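Local coordinates for N-acetylcysteine deacetylase (Bacillus subtilis, PDB 1YSJ), which probably hydrolyses N-acetylcysteine to cysteine and acetate at a two-metal centre, a step in the use of S-(2-succino)cysteine as a sulfur source, at residues 38-43 and 59-64; 103-106 and 111-114; 122-127 and 156-161. The protein carries 1 engineered substitution. All blocks are in the same frame, centred on the assembly; numbering follows the deposited sequence.

The three contacts lead from the pair of helices 28-43 and 52-64 to the metal centre. Contact 3 (122-127 and 156-161) holds two nickel ions, bound by Cys122 and His124 of one segment and Glu158 of the other. Segment 38-43 of contact 1 touches it: Arg38 NE makes a salt bridge of 2.8 Å to Asp125 OD2, next in sequence to the ligand His124. The same segment reaches contact 2 (103-106 and 111-114) through a salt bridge from Lys114 NZ to Glu43 OE1, 2.7 Å long. Contacts 2 and 3 do not touch, their nearest atoms being about 6 Å apart; the Leu41 side chain is about 13 Å from a nickel.

Contact 1 (38-43 and 59-64); sequences RRDLHE and RRWLEE
Trp61 lays the far end of its indole, the six-membered ring, against the side chains of Asp40 and Leu41. The carboxylate comes to the ring's edge, near its plane: Asp40 OD2 is 3.2 Å from Trp61 CZ2 and 3.3 Å from Trp61 CH2. The carboxylate plane is turned 71° from the indole, and OD2 is the oxygen that touches, set against ring carbons whose hydrogens carry a slight positive charge. Asp40 is brought there by a CG anti to the backbone N (chi1 179°), which sends the carboxylate out toward the neighbouring helix. Leu41 adds the apolar half of the contact, with CD2 3.8 Å from Trp61 CZ3 and CG a little farther off.

These residues join helices 28-43 and 52-64, the first two of the chain, whose backbones stay well apart here: the nearest alpha carbons, of Asp40 and Trp61, are 11.8 Å apart. The indole reaches most of the way across, and Asp40 and Leu41 meet its end; it also touches Ile132 of helix 124-139, the helix that carries the nickel ligand His124. With an alanine here, a gap is likely to open between the helices, leaving Leu41 CD2 without its aromatic neighbour. The other oxygen, Asp40 OD1, has a long, weak ion pair with Lys57, while Leu41 also packs on Thr54 and Lys57 of helix 52-64.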
ATOM      1  N   ARG A  38     -28.773 -33.514  -3.056  1.00 44.58           N
ATOM      2  CA  ARG A  38     -27.501 -32.944  -2.615  1.00 44.65           C
ATOM      3  C   ARG A  38     -26.464 -32.965  -3.738  1.00 44.24           C
ATOM      4  O   ARG A  38     -25.778 -31.971  -3.977  1.00 44.27           O
ATOM      5  CB  ARG A  38     -26.962 -33.703  -1.393  1.00 43.54           C
ATOM      6  CG  ARG A  38     -25.675 -33.127  -0.792  1.00 43.36           C
ATOM      7  CD  ARG A  38     -24.417 -33.760  -1.387  1.00 46.22           C
ATOM      8  NE  ARG A  38     -23.204 -33.033  -1.014  1.00 45.92           N
ATOM      9  CZ  ARG A  38     -22.022 -33.601  -0.775  1.00 43.74           C
ATOM     10  NH1 ARG A  38     -20.981 -32.850  -0.439  1.00 39.16           N
ATOM     11  NH2 ARG A  38     -21.879 -34.917  -0.855  1.00 43.27           N
ATOM     12  N   ARG A  39     -26.360 -34.104  -4.415  1.00 42.80           N
ATOM     13  CA  ARG A  39     -25.338 -34.308  -5.437  1.00 41.89           C
ATOM     14  C   ARG A  39     -25.623 -33.560  -6.729  1.00 42.64           C
ATOM     15  O   ARG A  39     -24.694 -33.102  -7.391  1.00 43.05           O
ATOM     16  CB  ARG A  39     -25.146 -35.788  -5.712  1.00 41.11           C
ATOM     17  CG  ARG A  39     -24.551 -36.527  -4.548  1.00 38.52           C
ATOM     18  CD  ARG A  39     -24.325 -37.963  -4.914  1.00 37.85           C
ATOM     19  NE  ARG A  39     -23.818 -38.721  -3.777  1.00 37.92           N
ATOM     20  CZ  ARG A  39     -23.309 -39.943  -3.867  1.00 36.50           C
ATOM     21  NH1 ARG A  39     -23.230 -40.543  -5.049  1.00 33.79           N
ATOM     22  NH2 ARG A  39     -22.875 -40.559  -2.774  1.00 31.76           N
ATOM     23  N   ASP A  40     -26.901 -33.435  -7.080  1.00 43.50           N
ATOM     24  CA  ASP A  40     -27.307 -32.635  -8.231  1.00 44.89           C
ATOM     25  C   ASP A  40     -26.904 -31.170  -8.061  1.00 43.43           C
ATOM     26  O   ASP A  40     -26.433 -30.539  -9.008  1.00 43.35           O
ATOM     27  CB  ASP A  40     -28.814 -32.748  -8.471  1.00 46.95           C
ATOM     28  CG  ASP A  40     -29.285 -31.911  -9.657  1.00 53.05           C
ATOM     29  OD1 ASP A  40     -28.509 -31.715 -10.616  1.00 57.15           O
ATOM     30  OD2 ASP A  40     -30.442 -31.450  -9.627  1.00 62.18           O
ATOM     31  N   LEU A  41     -27.089 -30.642  -6.853  1.00 42.43           N
ATOM     32  CA  LEU A  41     -26.689 -29.277  -6.533  1.00 41.89           C
ATOM     33  C   LEU A  41     -25.169 -29.105  -6.479  1.00 41.54           C
ATOM     34  O   LEU A  41     -24.633 -28.140  -7.024  1.00 41.46           O
ATOM     35  CB  LEU A  41     -27.323 -28.827  -5.216  1.00 44.09           C
ATOM     36  CG  LEU A  41     -28.854 -28.878  -5.108  1.00 47.85           C
ATOM     37  CD1 LEU A  41     -29.270 -28.355  -3.756  1.00 42.48           C
ATOM     38  CD2 LEU A  41     -29.567 -28.114  -6.235  1.00 45.85           C
ATOM     39  N   HIS A  42     -24.489 -30.049  -5.827  1.00 40.86           N
ATOM     40  CA  HIS A  42     -23.028 -30.055  -5.698  1.00 40.99           C
ATOM     41  C   HIS A  42     -22.350 -30.120  -7.067  1.00 42.11           C
ATOM     42  O   HIS A  42     -21.316 -29.490  -7.296  1.00 42.89           O
ATOM     43  CB  HIS A  42     -22.593 -31.246  -4.834  1.00 39.79           C
ATOM     44  CG  HIS A  42     -21.132 -31.261  -4.506  1.00 40.84           C
ATOM     45  ND1 HIS A  42     -20.615 -30.652  -3.382  1.00 38.23           N
ATOM     46  CD2 HIS A  42     -20.077 -31.819  -5.150  1.00 39.80           C
ATOM     47  CE1 HIS A  42     -19.306 -30.823  -3.351  1.00 37.95           C
ATOM     48  NE2 HIS A  42     -18.954 -31.529  -4.413  1.00 42.59           N
ATOM     49  N   GLU A  43     -22.954 -30.890  -7.966  1.00 41.67           N
ATOM     50  CA  GLU A  43     -22.476 -31.066  -9.329  1.00 42.77           C
ATOM     51  C   GLU A  43     -22.691 -29.826 -10.191  1.00 42.36           C
ATOM     52  O   GLU A  43     -21.912 -29.564 -11.106  1.00 43.27           O
ATOM     53  CB  GLU A  43     -23.213 -32.243  -9.954  1.00 43.63           C
ATOM     54  CG  GLU A  43     -22.531 -32.880 -11.132  1.00 49.58           C
ATOM     55  CD  GLU A  43     -23.171 -34.200 -11.502  1.00 58.43           C
ATOM     56  OE1 GLU A  43     -22.950 -34.660 -12.642  1.00 63.85           O
ATOM     57  OE2 GLU A  43     -23.896 -34.774 -10.652  1.00 58.34           O
ATOM     58  N   ARG A  59     -37.664 -25.486  -6.381  0.50 40.64           N
ATOM     59  CA  ARG A  59     -39.083 -25.279  -6.688  0.50 40.44           C
ATOM     60  C   ARG A  59     -39.733 -26.581  -7.155  0.50 40.69           C
ATOM     61  O   ARG A  59     -40.730 -27.028  -6.590  0.50 41.29           O
ATOM     62  CB  ARG A  59     -39.233 -24.203  -7.770  0.50 40.28           C
ATOM     63  CG  ARG A  59     -40.561 -23.452  -7.763  0.50 39.34           C
ATOM     64  CD  ARG A  59     -40.485 -22.182  -8.613  0.50 38.14           C
ATOM     65  NE  ARG A  59     -41.696 -21.365  -8.515  0.50 37.20           N
ATOM     66  CZ  ARG A  59     -41.820 -20.264  -7.771  0.50 38.74           C
ATOM     67  NH1 ARG A  59     -42.970 -19.606  -7.760  0.50 36.69           N
ATOM     68  NH2 ARG A  59     -40.809 -19.815  -7.032  0.50 39.98           N
ATOM     69  N   ARG A  60     -39.144 -27.187  -8.178  0.50 40.56           N
ATOM     70  CA  ARG A  60     -39.640 -28.441  -8.744  0.50 40.99           C
ATOM     71  C   ARG A  60     -39.765 -29.563  -7.705  0.50 40.92           C
ATOM     72  O   ARG A  60     -40.774 -30.270  -7.662  0.50 40.91           O
ATOM     73  CB  ARG A  60     -38.745 -28.871  -9.915  0.50 40.25           C
ATOM     74  CG  ARG A  60     -38.835 -30.347 -10.295  0.50 40.57           C
ATOM     75  CD  ARG A  60     -38.312 -30.612 -11.697  0.50 38.60           C
ATOM     76  NE  ARG A  60     -36.942 -30.140 -11.908  0.50 35.18           N
ATOM     77  CZ  ARG A  60     -35.846 -30.865 -11.696  0.50 34.15           C
ATOM     78  NH1 ARG A  60     -35.933 -32.110 -11.247  0.50 31.80           N
ATOM     79  NH2 ARG A  60     -34.653 -30.339 -11.934  0.50 31.23           N
ATOM     80  N   TRP A  61     -38.735 -29.712  -6.879  1.00 41.26           N
ATOM     81  CA  TRP A  61     -38.667 -30.774  -5.868  1.00 42.14           C
ATOM     82  C   TRP A  61     -39.738 -30.665  -4.776  1.00 41.99           C
ATOM     83  O   TRP A  61     -40.265 -31.678  -4.310  1.00 43.00           O
ATOM     84  CB  TRP A  61     -37.263 -30.874  -5.262  1.00 39.82           C
ATOM     85  CG  TRP A  61     -36.217 -31.374  -6.230  1.00 42.01           C
ATOM     86  CD1 TRP A  61     -36.411 -32.220  -7.294  1.00 44.91           C
ATOM     87  CD2 TRP A  61     -34.812 -31.078  -6.210  1.00 41.05           C
ATOM     88  NE1 TRP A  61     -35.218 -32.456  -7.941  1.00 42.51           N
ATOM     89  CE2 TRP A  61     -34.221 -31.769  -7.296  1.00 43.33           C
ATOM     90  CE3 TRP A  61     -33.996 -30.284  -5.388  1.00 41.89           C
ATOM     91  CZ2 TRP A  61     -32.851 -31.702  -7.575  1.00 41.38           C
ATOM     92  CZ3 TRP A  61     -32.632 -30.213  -5.665  1.00 42.21           C
ATOM     93  CH2 TRP A  61     -32.074 -30.923  -6.753  1.00 44.64           C
ATOM     94  N   LEU A  62     -40.071 -29.434  -4.398  1.00 42.14           N
ATOM     95  CA  LEU A  62     -41.127 -29.174  -3.415  1.00 42.33           C
ATOM     96  C   LEU A  62     -42.524 -29.353  -4.021  1.00 42.75           C
ATOM     97  O   LEU A  62     -43.431 -29.868  -3.367  1.00 42.54           O
ATOM     98  CB  LEU A  62     -40.966 -27.777  -2.798  1.00 39.14           C
ATOM     99  CG  LEU A  62     -39.652 -27.508  -2.046  1.00 41.21           C
ATOM    100  CD1 LEU A  62     -39.353 -26.014  -1.952  1.00 41.49           C
ATOM    101  CD2 LEU A  62     -39.631 -28.149  -0.660  1.00 42.53           C
ATOM    102  N   GLU A  63     -42.687 -28.935  -5.275  1.00 44.82           N
ATOM    103  CA  GLU A  63     -43.957 -29.096  -5.986  1.00 48.30           C
ATOM    104  C   GLU A  63     -44.245 -30.556  -6.342  1.00 48.76           C
ATOM    105  O   GLU A  63     -45.396 -30.923  -6.566  1.00 49.35           O
ATOM    106  CB  GLU A  63     -44.013 -28.197  -7.229  1.00 47.43           C
ATOM    107  CG  GLU A  63     -44.271 -26.729  -6.890  1.00 50.85           C
ATOM    108  CD  GLU A  63     -44.102 -25.773  -8.068  1.00 52.65           C
ATOM    109  OE1 GLU A  63     -43.385 -26.104  -9.040  1.00 60.47           O
ATOM    110  OE2 GLU A  63     -44.685 -24.669  -8.008  1.00 56.47           O
ATOM    111  N   GLU A  64     -43.199 -31.381  -6.377  1.00 50.66           N
ATOM    112  CA  GLU A  64     -43.350 -32.826  -6.553  1.00 53.37           C
ATOM    113  C   GLU A  64     -44.170 -33.428  -5.418  1.00 52.70           C
ATOM    114  O   GLU A  64     -44.980 -34.328  -5.640  1.00 53.10           O
ATOM    115  CB  GLU A  64     -41.982 -33.516  -6.614  1.00 54.39           C
ATOM    116  CG  GLU A  64     -41.399 -33.664  -8.021  1.00 55.38           C
ATOM    117  CD  GLU A  64     -39.916 -34.026  -8.016  1.00 57.00           C
ATOM    118  OE1 GLU A  64     -39.395 -34.463  -6.963  1.00 62.28           O
ATOM    119  OE2 GLU A  64     -39.269 -33.866  -9.074  1.00 64.46           O
TER

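Contact 2 (103-106 and 111-114); sequences IQEQ and FASK
Ala112 lays its methyl against the end of the Glu105 side chain, its CB 3.7 Å from Glu105 CD. Both segments belong to the long loop between strand 91-97 and helix 124-139 of the peptidase M20 fold, and here the loop doubles back so that Glu105 faces Ala112 and Ser113. The same Ala112 CB is 3.7 Å from Glu105 OE2 and 4.1 Å from Glu105 CG, so the methyl lies alongside the outer half of the glutamate.

Ser113 follows with the one direct hydrogen bond between the segments: its backbone N gives a proton to Glu105 OE1 over 2.8 Å, nearly straight at 166°. The N-H comes from above the carboxylate, 52° out of its plane. Glu105 OE1 also packs on the side chain of this serine, 3.3 Å from Ser113 CB. Glu105 spans the gap because CG stands anti to the backbone N (chi1 -178°) and the chain stays extended beyond it. The second oxygen, OE2, is taken by Thr107 OG1 and His42 NE2, so both oxygens have partners and the buried carboxylate is probably held against rotation. Ser113 OG turns to the carbonyls of Val115 and Thr118. A water joins the segments a second time, lying 2.8 Å from Ser113 O and accepting a bond from Gln104 NE2 at 3.2 Å.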
ATOM      1  N   ILE A 103     -14.393 -21.178  -6.217  1.00 45.28           N
ATOM      2  CA  ILE A 103     -13.215 -21.990  -5.948  1.00 45.61           C
ATOM      3  C   ILE A 103     -13.263 -23.241  -6.828  1.00 45.55           C
ATOM      4  O   ILE A 103     -14.331 -23.819  -7.026  1.00 45.89           O
ATOM      5  CB  ILE A 103     -13.137 -22.404  -4.453  1.00 46.51           C
ATOM      6  CG1 ILE A 103     -13.341 -21.198  -3.530  1.00 45.11           C
ATOM      7  CG2 ILE A 103     -11.802 -23.090  -4.153  1.00 46.22           C
ATOM      8  CD1 ILE A 103     -13.743 -21.556  -2.112  1.00 45.54           C
ATOM      9  N   GLN A 104     -12.109 -23.641  -7.359  1.00 43.68           N
ATOM     10  CA  GLN A 104     -11.994 -24.871  -8.141  1.00 43.91           C
ATOM     11  C   GLN A 104     -12.006 -26.088  -7.216  1.00 43.59           C
ATOM     12  O   GLN A 104     -11.186 -26.189  -6.297  1.00 42.08           O
ATOM     13  CB  GLN A 104     -10.713 -24.850  -8.993  1.00 43.02           C
ATOM     14  CG  GLN A 104     -10.395 -26.154  -9.725  1.00 44.53           C
ATOM     15  CD  GLN A 104     -11.366 -26.460 -10.859  1.00 46.71           C
ATOM     16  OE1 GLN A 104     -11.640 -25.605 -11.705  1.00 48.56           O
ATOM     17  NE2 GLN A 104     -11.878 -27.688 -10.888  1.00 39.98           N
ATOM     18  N   GLU A 105     -12.935 -27.007  -7.467  1.00 42.98           N
ATOM     19  CA  GLU A 105     -13.053 -28.228  -6.669  1.00 42.71           C
ATOM     20  C   GLU A 105     -11.874 -29.176  -6.878  1.00 42.86           C
ATOM     21  O   GLU A 105     -11.463 -29.421  -8.015  1.00 41.68           O
ATOM     22  CB  GLU A 105     -14.376 -28.936  -6.970  1.00 43.02           C
ATOM     23  CG  GLU A 105     -14.606 -30.192  -6.147  1.00 41.63           C
ATOM     24  CD  GLU A 105     -16.069 -30.507  -5.950  1.00 43.62           C
ATOM     25  OE1 GLU A 105     -16.917 -29.854  -6.594  1.00 42.41           O
ATOM     26  OE2 GLU A 105     -16.371 -31.408  -5.140  1.00 42.67           O
ATOM     27  N   GLN A 106     -11.343 -29.701  -5.770  1.00 42.59           N
ATOM     28  CA  GLN A 106     -10.214 -30.637  -5.796  1.00 44.34           C
ATOM     29  C   GLN A 106     -10.498 -31.952  -5.051  1.00 42.63           C
ATOM     30  O   GLN A 106      -9.589 -32.556  -4.483  1.00 43.33           O
ATOM     31  CB  GLN A 106      -8.955 -29.974  -5.224  1.00 43.71           C
ATOM     32  CG  GLN A 106      -8.355 -28.868  -6.085  1.00 49.30           C
ATOM     33  CD  GLN A 106      -6.996 -28.398  -5.568  1.00 48.98           C
ATOM     34  OE1 GLN A 106      -6.882 -27.327  -4.967  1.00 53.39           O
ATOM     35  NE2 GLN A 106      -5.966 -29.206  -5.793  1.00 48.61           N
ATOM     36  N   PHE A 111     -19.367 -36.882  -8.375  1.00 39.52           N
ATOM     37  CA  PHE A 111     -20.390 -35.851  -8.503  1.00 39.51           C
ATOM     38  C   PHE A 111     -19.818 -34.454  -8.252  1.00 40.21           C
ATOM     39  O   PHE A 111     -20.549 -33.529  -7.885  1.00 41.02           O
ATOM     40  CB  PHE A 111     -21.552 -36.140  -7.544  1.00 38.28           C
ATOM     41  CG  PHE A 111     -21.129 -36.314  -6.109  1.00 39.95           C
ATOM     42  CD1 PHE A 111     -21.069 -35.220  -5.248  1.00 38.84           C
ATOM     43  CD2 PHE A 111     -20.794 -37.573  -5.615  1.00 34.15           C
ATOM     44  CE1 PHE A 111     -20.676 -35.376  -3.921  1.00 37.89           C
ATOM     45  CE2 PHE A 111     -20.403 -37.739  -4.291  1.00 36.36           C
ATOM     46  CZ  PHE A 111     -20.345 -36.638  -3.441  1.00 37.12           C
ATOM     47  N   ALA A 112     -18.509 -34.306  -8.454  1.00 40.42           N
ATOM     48  CA  ALA A 112     -17.835 -33.022  -8.282  1.00 40.26           C
ATOM     49  C   ALA A 112     -18.361 -31.993  -9.276  1.00 41.11           C
ATOM     50  O   ALA A 112     -18.839 -32.351 -10.357  1.00 39.94           O
ATOM     51  CB  ALA A 112     -16.331 -33.186  -8.435  1.00 40.10           C
ATOM     52  N   SER A 113     -18.275 -30.718  -8.900  1.00 41.09           N
ATOM     53  CA  SER A 113     -18.715 -29.623  -9.759  1.00 40.93           C
ATOM     54  C   SER A 113     -18.299 -29.842 -11.206  1.00 41.74           C
ATOM     55  O   SER A 113     -17.126 -30.106 -11.498  1.00 40.03           O
ATOM     56  CB  SER A 113     -18.157 -28.291  -9.260  1.00 41.00           C
ATOM     57  OG  SER A 113     -18.374 -27.264 -10.208  1.00 40.33           O
ATOM     58  N   LYS A 114     -19.278 -29.741 -12.099  1.00 42.64           N
ATOM     59  CA  LYS A 114     -19.031 -29.778 -13.535  1.00 44.14           C
ATOM     60  C   LYS A 114     -18.773 -28.364 -14.063  1.00 43.38           C
ATOM     61  O   LYS A 114     -18.527 -28.171 -15.255  1.00 43.29           O
ATOM     62  CB  LYS A 114     -20.200 -30.450 -14.264  1.00 43.60           C
ATOM     63  CG  LYS A 114     -20.295 -31.944 -13.986  1.00 45.85           C
ATOM     64  CD  LYS A 114     -21.371 -32.629 -14.822  1.00 48.57           C
ATOM     65  CE  LYS A 114     -20.932 -34.036 -15.249  1.00 56.63           C
ATOM     66  NZ  LYS A 114     -20.740 -34.988 -14.110  1.00 55.73           N
TER
HETATM   67  O   HOH W   1     -14.904 -28.456 -11.759  1.00 37.24           O

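Contact 3 (122-127 and 156-161); sequences CGHDFH and AEEIAA. With NI (nickel (II) ion), chain C; NI (nickel (II) ion), chain D.
The dinuclear nickel centre of the enzyme draws these two segments together, with Cys122 and His124 on one side and Glu157 and Glu158 on the other. Cys122 SG bridges the ions, at 2.5 Å from the chain C nickel and 2.6 Å from the chain D nickel. His124 binds the first through NE2 at 2.0 Å. Glu158 grips the second with both carboxylate oxygens, Glu158 OE1 and Glu158 OE2 each lying 2.4 Å from it, and its chain bends at chi2 (-69°) to bring them there. His182 completes the protein ligands of the chain C ion and His374 those of the chain D ion.

In this M20 peptidase fold one segment enters helix 124-139, with Gly123 as its N-cap, while 156-161 is a loop after strand 148-154 that makes a type I turn from Glu157 to Ala160. The carboxylate of Glu158 lies almost parallel to the imidazole of His124, their planes 11° apart, with Glu158 OE2 3.1 Å from His124 CE1. Glu157 comes instead to the edge of that ring, in its plane, through OE1. That oxygen also accepts a hydrogen bond of 2.7 Å from water 2, which binds both nickels. Glu157 is thus a second-shell residue, not a metal ligand, and probably helps to position the bridging water. Asp99 OD2 accepts a hydrogen bond from the backbone N of Glu158.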
ATOM      1  N   CYS A 122     -18.746 -25.080   1.044  1.00 44.53           N
ATOM      2  CA  CYS A 122     -19.235 -24.735   2.374  1.00 44.37           C
ATOM      3  C   CYS A 122     -20.438 -25.598   2.787  1.00 43.61           C
ATOM      4  O   CYS A 122     -21.036 -25.371   3.834  1.00 42.91           O
ATOM      5  CB  CYS A 122     -19.571 -23.243   2.439  1.00 43.32           C
ATOM      6  SG  CYS A 122     -19.422 -22.513   4.093  1.00 47.00           S
ATOM      7  N   GLY A 123     -20.781 -26.583   1.955  1.00 44.23           N
ATOM      8  CA  GLY A 123     -21.852 -27.541   2.264  1.00 43.62           C
ATOM      9  C   GLY A 123     -23.283 -27.024   2.149  1.00 44.48           C
ATOM     10  O   GLY A 123     -24.199 -27.616   2.713  1.00 45.40           O
ATOM     11  N   HIS A 124     -23.484 -25.941   1.402  1.00 43.55           N
ATOM     12  CA  HIS A 124     -24.812 -25.343   1.240  1.00 43.33           C
ATOM     13  C   HIS A 124     -25.747 -26.227   0.418  1.00 44.38           C
ATOM     14  O   HIS A 124     -26.977 -26.148   0.554  1.00 44.44           O
ATOM     15  CB  HIS A 124     -24.697 -23.951   0.620  1.00 41.57           C
ATOM     16  CG  HIS A 124     -24.008 -22.953   1.502  1.00 42.83           C
ATOM     17  ND1 HIS A 124     -24.017 -21.599   1.240  1.00 45.04           N
ATOM     18  CD2 HIS A 124     -23.300 -23.110   2.647  1.00 39.59           C
ATOM     19  CE1 HIS A 124     -23.331 -20.967   2.176  1.00 43.12           C
ATOM     20  NE2 HIS A 124     -22.887 -21.860   3.043  1.00 38.76           N
ATOM     21  N   ASP A 125     -25.157 -27.057  -0.440  1.00 43.66           N
ATOM     22  CA  ASP A 125     -25.889 -28.108  -1.126  1.00 43.57           C
ATOM     23  C   ASP A 125     -26.505 -29.067  -0.093  1.00 44.10           C
ATOM     24  O   ASP A 125     -27.694 -29.388  -0.171  1.00 42.49           O
ATOM     25  CB  ASP A 125     -24.985 -28.850  -2.130  1.00 44.01           C
ATOM     26  CG  ASP A 125     -23.690 -29.371  -1.506  1.00 47.34           C
ATOM     27  OD1 ASP A 125     -23.195 -28.779  -0.523  1.00 44.91           O
ATOM     28  OD2 ASP A 125     -23.151 -30.376  -2.016  1.00 48.69           O
ATOM     29  N   PHE A 126     -25.690 -29.488   0.882  1.00 43.18           N
ATOM     30  CA  PHE A 126     -26.152 -30.269   2.033  1.00 43.36           C
ATOM     31  C   PHE A 126     -27.261 -29.585   2.841  1.00 42.80           C
ATOM     32  O   PHE A 126     -28.273 -30.218   3.145  1.00 43.62           O
ATOM     33  CB  PHE A 126     -24.974 -30.653   2.939  1.00 43.15           C
ATOM     34  CG  PHE A 126     -25.383 -31.122   4.314  1.00 44.09           C
ATOM     35  CD1 PHE A 126     -25.912 -32.394   4.505  1.00 42.35           C
ATOM     36  CD2 PHE A 126     -25.225 -30.289   5.421  1.00 49.46           C
ATOM     37  CE1 PHE A 126     -26.291 -32.828   5.772  1.00 42.60           C
ATOM     38  CE2 PHE A 126     -25.600 -30.712   6.696  1.00 47.79           C
ATOM     39  CZ  PHE A 126     -26.135 -31.986   6.871  1.00 45.70           C
ATOM     40  N   HIS A 127     -27.073 -28.311   3.192  1.00 41.65           N
ATOM     41  CA  HIS A 127     -28.091 -27.567   3.944  1.00 42.00           C
ATOM     42  C   HIS A 127     -29.422 -27.566   3.207  1.00 43.13           C
ATOM     43  O   HIS A 127     -30.466 -27.833   3.808  1.00 42.93           O
ATOM     44  CB  HIS A 127     -27.669 -26.118   4.218  1.00 41.66           C
ATOM     45  CG  HIS A 127     -26.396 -25.988   4.994  1.00 42.40           C
ATOM     46  ND1 HIS A 127     -25.581 -24.881   4.898  1.00 41.46           N
ATOM     47  CD2 HIS A 127     -25.788 -26.829   5.863  1.00 40.56           C
ATOM     48  CE1 HIS A 127     -24.531 -25.042   5.683  1.00 42.90           C
ATOM     49  NE2 HIS A 127     -24.630 -26.219   6.275  1.00 41.17           N
ATOM     50  N   ALA A 156     -27.170 -15.987  -1.742  1.00 43.86           N
ATOM     51  CA  ALA A 156     -26.152 -14.986  -1.398  1.00 44.70           C
ATOM     52  C   ALA A 156     -25.749 -14.892   0.088  1.00 45.24           C
ATOM     53  O   ALA A 156     -25.577 -13.787   0.622  1.00 44.58           O
ATOM     54  CB  ALA A 156     -26.575 -13.605  -1.931  1.00 42.78           C
ATOM     55  N   GLU A 157     -25.601 -16.038   0.750  1.00 45.14           N
ATOM     56  CA  GLU A 157     -25.070 -16.051   2.116  1.00 46.23           C
ATOM     57  C   GLU A 157     -23.590 -15.668   2.104  1.00 47.57           C
ATOM     58  O   GLU A 157     -23.120 -14.927   2.972  1.00 48.20           O
ATOM     59  CB  GLU A 157     -25.257 -17.424   2.767  1.00 46.86           C
ATOM     60  CG  GLU A 157     -24.905 -17.492   4.261  1.00 50.66           C
ATOM     61  CD  GLU A 157     -23.403 -17.599   4.539  1.00 58.88           C
ATOM     62  OE1 GLU A 157     -22.676 -18.248   3.752  1.00 53.92           O
ATOM     63  OE2 GLU A 157     -22.950 -17.033   5.557  1.00 60.99           O
ATOM     64  N   GLU A 158     -22.867 -16.164   1.104  1.00 47.32           N
ATOM     65  CA  GLU A 158     -21.419 -15.990   1.046  1.00 48.07           C
ATOM     66  C   GLU A 158     -20.979 -14.534   0.908  1.00 47.96           C
ATOM     67  O   GLU A 158     -19.854 -14.192   1.263  1.00 47.93           O
ATOM     68  CB  GLU A 158     -20.804 -16.861  -0.057  1.00 48.11           C
ATOM     69  CG  GLU A 158     -21.023 -18.367   0.137  1.00 45.39           C
ATOM     70  CD  GLU A 158     -20.249 -18.951   1.318  1.00 46.87           C
ATOM     71  OE1 GLU A 158     -19.457 -18.237   1.975  1.00 43.05           O
ATOM     72  OE2 GLU A 158     -20.430 -20.151   1.598  1.00 49.68           O
ATOM     73  N   ILE A 159     -21.863 -13.679   0.403  1.00 48.60           N
ATOM     74  CA  ILE A 159     -21.551 -12.250   0.295  1.00 47.35           C
ATOM     75  C   ILE A 159     -22.370 -11.419   1.279  1.00 46.44           C
ATOM     76  O   ILE A 159     -22.385 -10.187   1.205  1.00 46.94           O
ATOM     77  CB  ILE A 159     -21.693 -11.726  -1.156  1.00 47.20           C
ATOM     78  CG1 ILE A 159     -23.105 -11.996  -1.699  1.00 46.93           C
ATOM     79  CG2 ILE A 159     -20.607 -12.341  -2.042  1.00 48.35           C
ATOM     80  CD1 ILE A 159     -23.477 -11.164  -2.911  1.00 44.68           C
ATOM     81  N   ALA A 160     -23.039 -12.116   2.199  1.00 46.79           N
ATOM     82  CA  ALA A 160     -23.818 -11.509   3.287  1.00 46.65           C
ATOM     83  C   ALA A 160     -24.899 -10.548   2.792  1.00 46.33           C
ATOM     84  O   ALA A 160     -25.157  -9.510   3.417  1.00 45.21           O
ATOM     85  CB  ALA A 160     -22.888 -10.819   4.303  1.00 47.28           C
ATOM     86  N   ALA A 161     -25.545 -10.909   1.684  1.00 44.27           N
ATOM     87  CA  ALA A 161     -26.507 -10.018   1.044  1.00 43.54           C
ATOM     88  C   ALA A 161     -27.919 -10.607   0.942  1.00 43.43           C
ATOM     89  O   ALA A 161     -28.898  -9.869   0.821  1.00 43.40           O
ATOM     90  CB  ALA A 161     -25.993  -9.599  -0.319  1.00 43.30           C
TER
HETATM   91 NI    NI C 381     -21.704 -21.577   4.693  1.00 35.06          NI
HETATM   92 NI    NI D 382     -18.984 -20.042   3.503  1.00 42.62          NI
HETATM   93  O   HOH W   2     -20.920 -19.901   5.040  1.00 39.70           O
HETATM   94  O   HOH W   3     -23.540 -20.453   5.428  0.50 29.47           O
HETATM   95  O   HOH W   4     -18.367 -19.214   5.603  1.00 49.38           O